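Local coordinates for 16S rRNA (adenine(1408)-N(1))-methyltransferase (Escherichia coli, PDB 3P2E), which methylates N1 of adenine 1408 in 16S rRNA of assembled 30S subunits, using S-adenosyl-L-methionine, and so confers resistance to aminoglycosides, at residues I103-G108 and L196-L201; F135-T140 and S175-D180; V27-G32 and N96-I101. All coordinates share one frame; numbering follows the deposited sequence.

Contact 1: residues I103-G108 and L196-L201; sequences ILFPWG and LWAKRL. With SAH (S-adenosyl-L-homocysteine), chain C.
Phe105 and Trp107 meet Trp197 in a loop-to-helix contact that walls the cofactor pocket of a Rossmann-like, class I methyltransferase fold. Residues 103-108 run off the C-terminal end of strand 98-104. Residues 196-201 form most of helix 196-203. S-adenosyl-L-homocysteine, a product of the reaction, lies against both. Trp197 is the central side chain. Its CG stands anti to the backbone N (chi1 170°), which sends the indole from the helix toward the loop. Leu201 CD1 lies over one indole face and the SAH sulfur SD over the opposite face, 3.7 Å above the plane, both offset toward the rim. The indole therefore forms part of the pocket wall at the thioether. At its far rim, the six-membered ring of Trp197 turns an edge to the face of Trp107. This is a T-shaped pair with planes at 67°, and Trp197 CH2 is 3.9 Å from Trp107 NE1. Phe105 CB lies 3.5 Å from Trp197 NE1 and 3.9 Å from Leu201 CD1. Phe105 CE2 reaches Ala198 CB at 4.2 Å. The SAH carboxylate atom OXT sits at the Phe105 ring edge, in the ring plane. Phe193 meets the same ring in a further edge-to-face pair. The backbone also holds the ligand: the SAH amino N donates to Leu104 O at 2.8 Å. One hydrogen bond joins the two segments and helps fix the rotation of the indole: Trp197 NE1 donates to Phe105 O at 2.9 Å (N-H...O 155°), in the carbonyl plane and on a lone pair.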
loop_
_atom_site.group_PDB
_atom_site.type_symbol
_atom_site.label_atom_id
_atom_site.label_comp_id
_atom_site.label_asym_id
_atom_site.label_seq_id
_atom_site.Cartn_x
_atom_site.Cartn_y
_atom_site.Cartn_z
ATOM N N ILE A 103 -3.256 -1.982 -0.959
ATOM C CA ILE A 103 -3.529 -1.026 -2.028
ATOM C C ILE A 103 -4.810 -0.372 -1.519
ATOM O O ILE A 103 -5.876 -0.999 -1.495
ATOM C CB ILE A 103 -3.774 -1.706 -3.399
ATOM C CG1 ILE A 103 -2.495 -2.410 -3.868
ATOM C CG2 ILE A 103 -4.166 -0.652 -4.438
ATOM C CD1 ILE A 103 -2.620 -3.095 -5.230
ATOM N N LEU A 104 -4.700 0.881 -1.084
ATOM C CA LEU A 104 -5.842 1.589 -0.513
ATOM C C LEU A 104 -6.359 2.743 -1.350
ATOM O O LEU A 104 -5.592 3.616 -1.754
ATOM C CB LEU A 104 -5.466 2.125 0.872
ATOM C CG LEU A 104 -4.759 1.144 1.804
ATOM C CD1 LEU A 104 -4.256 1.890 3.028
ATOM C CD2 LEU A 104 -5.706 0.022 2.193
ATOM N N PHE A 105 -7.666 2.733 -1.600
ATOM C CA PHE A 105 -8.332 3.790 -2.363
ATOM C C PHE A 105 -7.542 4.182 -3.605
ATOM O O PHE A 105 -7.281 5.369 -3.840
ATOM C CB PHE A 105 -8.530 5.006 -1.459
ATOM C CG PHE A 105 -9.023 4.652 -0.084
ATOM C CD1 PHE A 105 -10.320 4.182 0.106
ATOM C CD2 PHE A 105 -8.174 4.740 1.012
ATOM C CE1 PHE A 105 -10.764 3.796 1.378
ATOM C CE2 PHE A 105 -8.603 4.360 2.287
ATOM C CZ PHE A 105 -9.906 3.885 2.466
ATOM N N PRO A 106 -7.151 3.191 -4.426
ATOM C CA PRO A 106 -6.388 3.502 -5.633
ATOM C C PRO A 106 -7.188 4.329 -6.633
ATOM O O PRO A 106 -8.422 4.369 -6.587
ATOM C CB PRO A 106 -6.030 2.120 -6.177
ATOM C CG PRO A 106 -7.232 1.301 -5.798
ATOM C CD PRO A 106 -7.485 1.753 -4.369
ATOM N N TRP A 107 -6.470 4.985 -7.534
ATOM C CA TRP A 107 -7.086 5.806 -8.566
ATOM C C TRP A 107 -6.213 5.675 -9.804
ATOM O O TRP A 107 -5.087 5.187 -9.726
ATOM C CB TRP A 107 -7.143 7.263 -8.104
ATOM C CG TRP A 107 -8.338 8.023 -8.590
ATOM C CD1 TRP A 107 -9.652 7.748 -8.324
ATOM C CD2 TRP A 107 -8.332 9.215 -9.383
ATOM N NE1 TRP A 107 -10.460 8.700 -8.897
ATOM C CE2 TRP A 107 -9.677 9.611 -9.554
ATOM C CE3 TRP A 107 -7.319 9.989 -9.966
ATOM C CZ2 TRP A 107 -10.037 10.751 -10.283
ATOM C CZ3 TRP A 107 -7.678 11.124 -10.691
ATOM C CH2 TRP A 107 -9.027 11.491 -10.842
ATOM N N GLY A 108 -6.725 6.090 -10.954
ATOM C CA GLY A 108 -5.921 5.989 -12.158
ATOM C C GLY A 108 -5.654 4.563 -12.601
ATOM O O GLY A 108 -6.491 3.672 -12.421
ATOM N N LEU A 196 -5.311 13.049 2.868
ATOM C CA LEU A 196 -6.291 14.060 2.498
ATOM C C LEU A 196 -7.342 13.441 1.578
ATOM O O LEU A 196 -8.521 13.771 1.655
ATOM C CB LEU A 196 -5.598 15.234 1.801
ATOM C CG LEU A 196 -4.327 15.773 2.469
ATOM C CD1 LEU A 196 -3.819 16.983 1.701
ATOM C CD2 LEU A 196 -4.613 16.140 3.915
ATOM N N TRP A 197 -6.895 12.540 0.710
ATOM C CA TRP A 197 -7.769 11.844 -0.230
ATOM C C TRP A 197 -8.786 10.984 0.518
ATOM O O TRP A 197 -9.980 11.018 0.217
ATOM C CB TRP A 197 -6.897 10.984 -1.157
ATOM C CG TRP A 197 -7.602 9.989 -2.059
ATOM C CD1 TRP A 197 -7.386 8.638 -2.100
ATOM C CD2 TRP A 197 -8.519 10.277 -3.125
ATOM N NE1 TRP A 197 -8.100 8.070 -3.130
ATOM C CE2 TRP A 197 -8.804 9.051 -3.775
ATOM C CE3 TRP A 197 -9.123 11.449 -3.599
ATOM C CZ2 TRP A 197 -9.666 8.967 -4.876
ATOM C CZ3 TRP A 197 -9.981 11.366 -4.697
ATOM C CH2 TRP A 197 -10.243 10.130 -5.322
ATOM N N ALA A 198 -8.320 10.216 1.496
ATOM C CA ALA A 198 -9.231 9.362 2.256
ATOM C C ALA A 198 -10.260 10.196 3.011
ATOM O O ALA A 198 -11.431 9.818 3.100
ATOM C CB ALA A 198 -8.448 8.485 3.229
ATOM N N LYS A 199 -9.822 11.323 3.563
ATOM C CA LYS A 199 -10.726 12.201 4.302
ATOM C C LYS A 199 -11.799 12.745 3.362
ATOM O O LYS A 199 -12.973 12.811 3.725
ATOM C CB LYS A 199 -9.945 13.351 4.943
ATOM C CG LYS A 199 -9.066 12.932 6.120
ATOM C CD LYS A 199 -9.909 12.516 7.318
ATOM C CE LYS A 199 -9.040 12.057 8.486
ATOM N NZ LYS A 199 -8.023 13.078 8.859
ATOM N N ARG A 200 -11.399 13.130 2.154
ATOM C CA ARG A 200 -12.365 13.630 1.181
ATOM C C ARG A 200 -13.395 12.554 0.866
ATOM O O ARG A 200 -14.594 12.829 0.815
ATOM C CB ARG A 200 -11.666 14.050 -0.116
ATOM C CG ARG A 200 -11.090 15.458 -0.084
ATOM C CD ARG A 200 -10.253 15.732 -1.319
ATOM N NE ARG A 200 -10.948 15.392 -2.561
ATOM C CZ ARG A 200 -10.335 15.226 -3.730
ATOM N NH1 ARG A 200 -9.020 15.364 -3.810
ATOM N NH2 ARG A 200 -11.031 14.925 -4.818
ATOM N N LEU A 201 -12.930 11.323 0.659
ATOM C CA LEU A 201 -13.846 10.231 0.343
ATOM C C LEU A 201 -14.777 9.916 1.509
ATOM O O LEU A 201 -15.953 9.609 1.315
ATOM C CB LEU A 201 -13.069 8.970 -0.039
ATOM C CG LEU A 201 -12.216 9.008 -1.312
ATOM C CD1 LEU A 201 -11.389 7.727 -1.408
ATOM C CD2 LEU A 201 -13.110 9.160 -2.543
HETATM N N SAH C . -3.370 5.156 -0.995
HETATM C CA SAH C . -3.601 6.490 -1.189
HETATM C CB SAH C . -4.136 6.733 -2.603
HETATM C CG SAH C . -4.046 8.118 -3.171
HETATM S SD SAH C . -4.664 8.371 -4.802
HETATM C C SAH C . -4.527 7.033 -0.016
HETATM O O SAH C . -4.260 8.153 0.108
HETATM O OXT SAH C . -5.304 6.415 0.560
HETATM C "C5'" SAH C . -4.074 7.110 -5.939
HETATM C "C4'" SAH C . -2.482 7.029 -5.811
HETATM O "O4'" SAH C . -2.176 5.900 -6.640
HETATM C "C3'" SAH C . -1.727 8.225 -6.353
HETATM O "O3'" SAH C . -0.833 8.778 -5.335
HETATM C "C2'" SAH C . -1.007 7.681 -7.640
HETATM O "O2'" SAH C . 0.243 8.259 -7.946
HETATM C "C1'" SAH C . -0.922 6.169 -7.341
HETATM N N9 SAH C . -0.843 5.297 -8.579
HETATM C C8 SAH C . -1.658 5.375 -9.717
HETATM N N7 SAH C . -1.306 4.516 -10.657
HETATM C C5 SAH C . -0.186 3.853 -10.052
HETATM C C6 SAH C . 0.604 2.805 -10.639
HETATM N N6 SAH C . 0.357 2.319 -11.878
HETATM N N1 SAH C . 1.628 2.348 -9.827
HETATM C C2 SAH C . 1.875 2.857 -8.546
HETATM N N3 SAH C . 1.104 3.872 -7.989
HETATM C C4 SAH C . 0.098 4.306 -8.818
#

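Contact 2: residues F135-T140 and S175-D180; sequences FEFVTT and SGFRID
Phe135, the first residue of 135-140, takes the largest share of the contact with 175-180. Its chi1 of 81° sets CG between the backbone N and the carbonyl carbon, and the ring points to Phe177. Phe177 comes over one face of it. Phe177 CD1 is 3.6 Å from Phe135 CG, offset toward the rim, and the planes meet at 60° in an edge-to-face pair. Phe177 CB lies over the same ring as a CH-pi contact, 4.2 Å from the centroid. At the edge of the Phe135 ring, CE2 is 3.5 Å from Arg178 O, close to the ring plane. Ile179 is a looser neighbour at that rim, with CG1 4.4 Å from Phe135 CZ.

Two residues on, Phe137 points to the same side of the strand. Its ring edge faces Phe177: Phe137 CZ stands over the centre of the Phe177 ring, 3.9 Å from Phe177 CZ, and the planes are at 71°. Phe135 CD1 in turn covers the centre of one face of Phe137. The three rings thus form an aromatic cluster, and Phe177 uses an edge toward one partner and a face toward the other. Just before Phe177, Gly176 ends helix 166-175 with a Schellman motif.

This is core packing away from the cofactor, on one side of the seven-stranded sheet. Strand 209-215 runs between strands 133-139 and 178-185 and pairs with Phe135 and Phe137. Leu172 of helix 166-175 touches Phe177, while Val114 of helix 108-115 and Ile103 of strand 98-104 touch Phe137.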
loop_
_atom_site.group_PDB
_atom_site.type_symbol
_atom_site.label_atom_id
_atom_site.label_comp_id
_atom_site.label_asym_id
_atom_site.label_seq_id
_atom_site.Cartn_x
_atom_site.Cartn_y
_atom_site.Cartn_z
ATOM N N PHE A 135 -2.810 -9.776 2.233
ATOM C CA PHE A 135 -3.001 -8.666 1.309
ATOM C C PHE A 135 -4.361 -8.042 1.552
ATOM O O PHE A 135 -5.275 -8.688 2.070
ATOM C CB PHE A 135 -2.872 -9.121 -0.153
ATOM C CG PHE A 135 -4.108 -9.773 -0.712
ATOM C CD1 PHE A 135 -5.087 -9.015 -1.349
ATOM C CD2 PHE A 135 -4.287 -11.149 -0.612
ATOM C CE1 PHE A 135 -6.227 -9.618 -1.882
ATOM C CE2 PHE A 135 -5.424 -11.765 -1.141
ATOM C CZ PHE A 135 -6.395 -10.997 -1.777
ATOM N N GLU A 136 -4.480 -6.771 1.190
ATOM C CA GLU A 136 -5.715 -6.038 1.365
ATOM C C GLU A 136 -5.856 -4.995 0.267
ATOM O O GLU A 136 -4.972 -4.158 0.095
ATOM C CB GLU A 136 -5.700 -5.363 2.737
ATOM C CG GLU A 136 -6.644 -4.194 2.896
ATOM C CD GLU A 136 -6.425 -3.474 4.211
ATOM O OE1 GLU A 136 -5.313 -2.945 4.429
ATOM O OE2 GLU A 136 -7.360 -3.442 5.031
ATOM N N PHE A 137 -6.953 -5.069 -0.487
ATOM C CA PHE A 137 -7.237 -4.104 -1.551
ATOM C C PHE A 137 -8.554 -3.428 -1.185
ATOM O O PHE A 137 -9.592 -4.088 -1.113
ATOM C CB PHE A 137 -7.417 -4.783 -2.922
ATOM C CG PHE A 137 -6.228 -5.589 -3.392
ATOM C CD1 PHE A 137 -4.938 -5.307 -2.950
ATOM C CD2 PHE A 137 -6.410 -6.621 -4.313
ATOM C CE1 PHE A 137 -3.842 -6.042 -3.416
ATOM C CE2 PHE A 137 -5.322 -7.362 -4.786
ATOM C CZ PHE A 137 -4.037 -7.072 -4.337
ATOM N N VAL A 138 -8.519 -2.121 -0.942
ATOM C CA VAL A 138 -9.733 -1.384 -0.590
ATOM C C VAL A 138 -10.028 -0.409 -1.723
ATOM O O VAL A 138 -9.248 0.510 -1.987
ATOM C CB VAL A 138 -9.549 -0.614 0.736
ATOM C CG1 VAL A 138 -10.831 0.131 1.097
ATOM C CG2 VAL A 138 -9.166 -1.585 1.840
ATOM N N THR A 139 -11.160 -0.605 -2.392
ATOM C CA THR A 139 -11.508 0.236 -3.528
ATOM C C THR A 139 -12.870 0.915 -3.456
ATOM O O THR A 139 -13.742 0.538 -2.671
ATOM C CB THR A 139 -11.483 -0.585 -4.835
ATOM O OG1 THR A 139 -12.409 -1.675 -4.724
ATOM C CG2 THR A 139 -10.097 -1.144 -5.097
ATOM N N THR A 140 -13.029 1.926 -4.299
ATOM C CA THR A 140 -14.275 2.663 -4.424
ATOM C C THR A 140 -14.225 3.375 -5.772
ATOM O O THR A 140 -13.160 3.807 -6.210
ATOM C CB THR A 140 -14.459 3.705 -3.303
ATOM O OG1 THR A 140 -15.764 4.289 -3.418
ATOM C CG2 THR A 140 -13.403 4.804 -3.395
ATOM N N SER A 175 -2.857 -14.800 -10.179
ATOM C CA SER A 175 -1.800 -13.821 -9.950
ATOM C C SER A 175 -1.095 -14.029 -8.616
ATOM O O SER A 175 -0.127 -13.331 -8.306
ATOM C CB SER A 175 -2.367 -12.400 -10.004
ATOM O OG SER A 175 -2.855 -12.099 -11.299
ATOM N N GLY A 176 -1.586 -14.983 -7.830
ATOM C CA GLY A 176 -0.981 -15.267 -6.541
ATOM C C GLY A 176 -1.786 -14.782 -5.347
ATOM O O GLY A 176 -1.378 -14.972 -4.197
ATOM N N PHE A 177 -2.930 -14.159 -5.603
ATOM C CA PHE A 177 -3.764 -13.659 -4.511
ATOM C C PHE A 177 -4.982 -14.544 -4.240
ATOM O O PHE A 177 -5.854 -14.708 -5.096
ATOM C CB PHE A 177 -4.214 -12.227 -4.815
ATOM C CG PHE A 177 -3.086 -11.233 -4.846
ATOM C CD1 PHE A 177 -2.438 -10.862 -3.674
ATOM C CD2 PHE A 177 -2.662 -10.677 -6.051
ATOM C CE1 PHE A 177 -1.383 -9.951 -3.697
ATOM C CE2 PHE A 177 -1.609 -9.765 -6.087
ATOM C CZ PHE A 177 -0.966 -9.401 -4.904
ATOM N N ARG A 178 -5.033 -15.106 -3.034
ATOM C CA ARG A 178 -6.129 -15.977 -2.620
ATOM C C ARG A 178 -7.103 -15.202 -1.734
ATOM O O ARG A 178 -6.800 -14.908 -0.577
ATOM C CB ARG A 178 -5.574 -17.166 -1.843
ATOM C CG ARG A 178 -4.613 -18.046 -2.625
ATOM C CD ARG A 178 -5.356 -18.951 -3.587
ATOM N NE ARG A 178 -4.472 -19.961 -4.160
ATOM C CZ ARG A 178 -4.890 -20.998 -4.878
ATOM N NH1 ARG A 178 -6.187 -21.164 -5.113
ATOM N NH2 ARG A 178 -4.013 -21.872 -5.354
ATOM N N ILE A 179 -8.270 -14.879 -2.276
ATOM C CA ILE A 179 -9.277 -14.133 -1.531
ATOM C C ILE A 179 -9.852 -14.940 -0.370
ATOM O O ILE A 179 -10.350 -16.052 -0.564
ATOM C CB ILE A 179 -10.453 -13.708 -2.443
ATOM C CG1 ILE A 179 -9.946 -12.809 -3.574
ATOM C CG2 ILE A 179 -11.508 -12.969 -1.626
ATOM C CD1 ILE A 179 -11.030 -12.399 -4.563
ATOM N N ASP A 180 -9.777 -14.381 0.836
ATOM C CA ASP A 180 -10.332 -15.045 2.011
ATOM C C ASP A 180 -11.584 -14.329 2.499
ATOM O O ASP A 180 -12.423 -14.919 3.188
ATOM C CB ASP A 180 -9.312 -15.091 3.146
ATOM C CG ASP A 180 -8.131 -15.970 2.825
ATOM O OD1 ASP A 180 -8.349 -17.081 2.297
ATOM O OD2 ASP A 180 -6.991 -15.556 3.112
#

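Contact 3: residues V27-G32 and N96-I101; sequences VHIDLG and NIADSI. With SAH (S-adenosyl-L-homocysteine), chain C.
Backbone hydrogen bonds join Val27 and Ile29 to Asp99 and Ser100 as parts of neighbouring parallel strands. Ile29 N donates to Ser100 O at 3.0 Å in a nearly straight bond (N-H...O 171°). Asp99 N donates to Val27 O at 2.8 Å, and Ser100 N adds a weak bond to the same oxygen. The chain turns a corner at Asp99 before pairing regularly, with His28 beside Ser100 and Ile29 beside Ile101.

Polar side chains add two more bonds. Asp99 OD2 accepts from Val27 N at 2.8 Å, on its anti side and 16° out of the carboxylate plane. With Asp99 N on Val27 O, this residue grips both backbone polar atoms of Val27. The same OD2 forms a salt bridge with Lys130. Glu132 OE2 lies near Asp99 OD1, so Lys130 probably eases a build-up of negative charge here. On the face of the sheet carrying His28 and Ser100, a hydrogen bond of 2.6 Å links His28 ND1 and Ser100 OG. The hydroxyl lies at the imidazole edge, in the ring plane. Ser100 chi1, 53°, places OG there between its backbone N and carbonyl carbon. His28 NE2 bonds to Ser102 OG, so both ring nitrogens are held.

These are the first and fourth strands of the Rossmann-like methyltransferase sheet, adjacent at its centre. The first strand leads into the cofactor-binding loop. There the SAH amino N donates to Gly32 O at 2.8 Å.

On the face carrying Ile29 and Ile101 the contacts are apolar. Ile29 CD1 reaches Ala98 CB at 3.8 Å and Ile97 CG2 at 3.9 Å, and the Ile29 and Ile97 side chains cross at about a right angle. Helix 14-21 packs on Ile97 through Leu17, and helix 119-126 on Ile101 through Val125.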
loop_
_atom_site.group_PDB
_atom_site.type_symbol
_atom_site.label_atom_id
_atom_site.label_comp_id
_atom_site.label_asym_id
_atom_site.label_seq_id
_atom_site.Cartn_x
_atom_site.Cartn_y
_atom_site.Cartn_z
ATOM N N VAL A 27 7.514 -6.653 7.654
ATOM C CA VAL A 27 7.645 -5.631 6.622
ATOM C C VAL A 27 6.285 -5.481 5.945
ATOM O O VAL A 27 5.679 -6.466 5.528
ATOM C CB VAL A 27 8.693 -6.027 5.545
ATOM C CG1 VAL A 27 8.667 -5.021 4.390
ATOM C CG2 VAL A 27 10.079 -6.075 6.161
ATOM N N HIS A 28 5.803 -4.245 5.853
ATOM C CA HIS A 28 4.523 -3.977 5.217
ATOM C C HIS A 28 4.742 -3.036 4.039
ATOM O O HIS A 28 5.433 -2.032 4.171
ATOM C CB HIS A 28 3.555 -3.310 6.202
ATOM C CG HIS A 28 2.236 -2.957 5.593
ATOM N ND1 HIS A 28 1.224 -3.878 5.426
ATOM C CD2 HIS A 28 1.789 -1.803 5.043
ATOM C CE1 HIS A 28 0.210 -3.307 4.798
ATOM N NE2 HIS A 28 0.529 -2.049 4.552
ATOM N N ILE A 29 4.157 -3.369 2.892
ATOM C CA ILE A 29 4.267 -2.523 1.709
ATOM C C ILE A 29 2.900 -1.938 1.366
ATOM O O ILE A 29 1.903 -2.660 1.317
ATOM C CB ILE A 29 4.777 -3.309 0.468
ATOM C CG1 ILE A 29 6.246 -3.700 0.658
ATOM C CG2 ILE A 29 4.620 -2.450 -0.796
ATOM C CD1 ILE A 29 6.841 -4.498 -0.506
ATOM N N ASP A 30 2.860 -0.627 1.153
ATOM C CA ASP A 30 1.632 0.058 0.768
ATOM C C ASP A 30 1.914 0.618 -0.624
ATOM O O ASP A 30 2.700 1.560 -0.779
ATOM C CB ASP A 30 1.304 1.183 1.755
ATOM C CG ASP A 30 -0.018 1.865 1.447
ATOM O OD1 ASP A 30 -0.987 1.151 1.114
ATOM O OD2 ASP A 30 -0.091 3.113 1.549
ATOM N N LEU A 31 1.294 0.007 -1.631
ATOM C CA LEU A 31 1.473 0.399 -3.033
ATOM C C LEU A 31 0.489 1.501 -3.427
ATOM O O LEU A 31 -0.708 1.384 -3.172
ATOM C CB LEU A 31 1.287 -0.829 -3.925
ATOM C CG LEU A 31 1.369 -0.644 -5.443
ATOM C CD1 LEU A 31 2.701 -0.013 -5.834
ATOM C CD2 LEU A 31 1.194 -1.997 -6.108
ATOM N N GLY A 32 0.998 2.554 -4.066
ATOM C CA GLY A 32 0.160 3.686 -4.438
ATOM C C GLY A 32 -0.174 4.405 -3.143
ATOM O O GLY A 32 -1.303 4.833 -2.915
ATOM N N ASN A 96 10.005 -10.645 -2.712
ATOM C CA ASN A 96 9.908 -11.592 -1.598
ATOM C C ASN A 96 10.321 -10.989 -0.257
ATOM O O ASN A 96 11.039 -11.621 0.520
ATOM C CB ASN A 96 10.782 -12.811 -1.917
ATOM C CG ASN A 96 10.570 -13.959 -0.952
ATOM O OD1 ASN A 96 9.451 -14.431 -0.769
ATOM N ND2 ASN A 96 11.654 -14.423 -0.338
ATOM N N ILE A 97 9.839 -9.787 0.035
ATOM C CA ILE A 97 10.220 -9.107 1.273
ATOM C C ILE A 97 9.087 -8.769 2.249
ATOM O O ILE A 97 9.326 -8.600 3.446
ATOM C CB ILE A 97 10.948 -7.781 0.931
ATOM C CG1 ILE A 97 11.686 -7.234 2.151
ATOM C CG2 ILE A 97 9.933 -6.743 0.464
ATOM C CD1 ILE A 97 12.434 -5.937 1.869
ATOM N N ALA A 98 7.861 -8.674 1.750
ATOM C CA ALA A 98 6.744 -8.267 2.601
ATOM C C ALA A 98 5.869 -9.316 3.279
ATOM O O ALA A 98 5.501 -10.329 2.691
ATOM C CB ALA A 98 5.856 -7.306 1.823
ATOM N N ASP A 99 5.530 -9.039 4.537
ATOM C CA ASP A 99 4.653 -9.907 5.313
ATOM C C ASP A 99 3.211 -9.531 4.973
ATOM O O ASP A 99 2.286 -10.323 5.167
ATOM C CB ASP A 99 4.886 -9.698 6.813
ATOM C CG ASP A 99 6.210 -10.245 7.271
ATOM O OD1 ASP A 99 6.283 -11.466 7.543
ATOM O OD2 ASP A 99 7.181 -9.467 7.350
ATOM N N SER A 100 3.028 -8.313 4.468
ATOM C CA SER A 100 1.703 -7.824 4.108
ATOM C C SER A 100 1.789 -6.739 3.042
ATOM O O SER A 100 2.752 -5.975 3.000
ATOM C CB SER A 100 0.983 -7.280 5.344
ATOM O OG SER A 100 1.776 -6.320 6.022
ATOM N N ILE A 101 0.780 -6.694 2.177
ATOM C CA ILE A 101 0.725 -5.721 1.093
ATOM C C ILE A 101 -0.660 -5.112 1.014
ATOM O O ILE A 101 -1.663 -5.816 1.106
ATOM C CB ILE A 101 1.025 -6.373 -0.281
ATOM C CG1 ILE A 101 2.463 -6.889 -0.326
ATOM C CG2 ILE A 101 0.806 -5.362 -1.398
ATOM C CD1 ILE A 101 2.709 -8.130 0.492
HETATM N N SAH C . -3.370 5.156 -0.995
HETATM C CA SAH C . -3.601 6.490 -1.189
HETATM C CB SAH C . -4.136 6.733 -2.603
HETATM C CG SAH C . -4.046 8.118 -3.171
HETATM S SD SAH C . -4.664 8.371 -4.802
HETATM C C SAH C . -4.527 7.033 -0.016
HETATM O O SAH C . -4.260 8.153 0.108
HETATM O OXT SAH C . -5.304 6.415 0.560
HETATM C "C5'" SAH C . -4.074 7.110 -5.939
HETATM C "C4'" SAH C . -2.482 7.029 -5.811
HETATM O "O4'" SAH C . -2.176 5.900 -6.640
HETATM C "C3'" SAH C . -1.727 8.225 -6.353
HETATM O "O3'" SAH C . -0.833 8.778 -5.335
HETATM C "C2'" SAH C . -1.007 7.681 -7.640
HETATM O "O2'" SAH C . 0.243 8.259 -7.946
HETATM C "C1'" SAH C . -0.922 6.169 -7.341
HETATM N N9 SAH C . -0.843 5.297 -8.579
HETATM C C8 SAH C . -1.658 5.375 -9.717
HETATM N N7 SAH C . -1.306 4.516 -10.657
HETATM C C5 SAH C . -0.186 3.853 -10.052
HETATM C C6 SAH C . 0.604 2.805 -10.639
HETATM N N6 SAH C . 0.357 2.319 -11.878
HETATM N N1 SAH C . 1.628 2.348 -9.827
HETATM C C2 SAH C . 1.875 2.857 -8.546
HETATM N N3 SAH C . 1.104 3.872 -7.989
HETATM C C4 SAH C . 0.098 4.306 -8.818
#

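All three contacts reach one mixed sheet. Strand 98-104 serves contacts 1 and 3, whose centres are about 18 Å apart. Its start pairs with 27-32, and its end leads into the loop of contact 1. Contacts 1 and 3 both touch SAH: Leu104 O and Gly32 O accept from the same amino N. Contact 2 uses the next strand, 133-139. Its centre is about 16 Å from that of contact 1 and about 13 Å from that of contact 3. Backbone pairs link it to both: Phe105 N to Val138 O at 2.8 Å, and Glu136 N to Ile101 O at 3.0 Å, both probable hydrogen bonds. Between nearest atoms, the Phe137 side chain is about 11 Å from SAH.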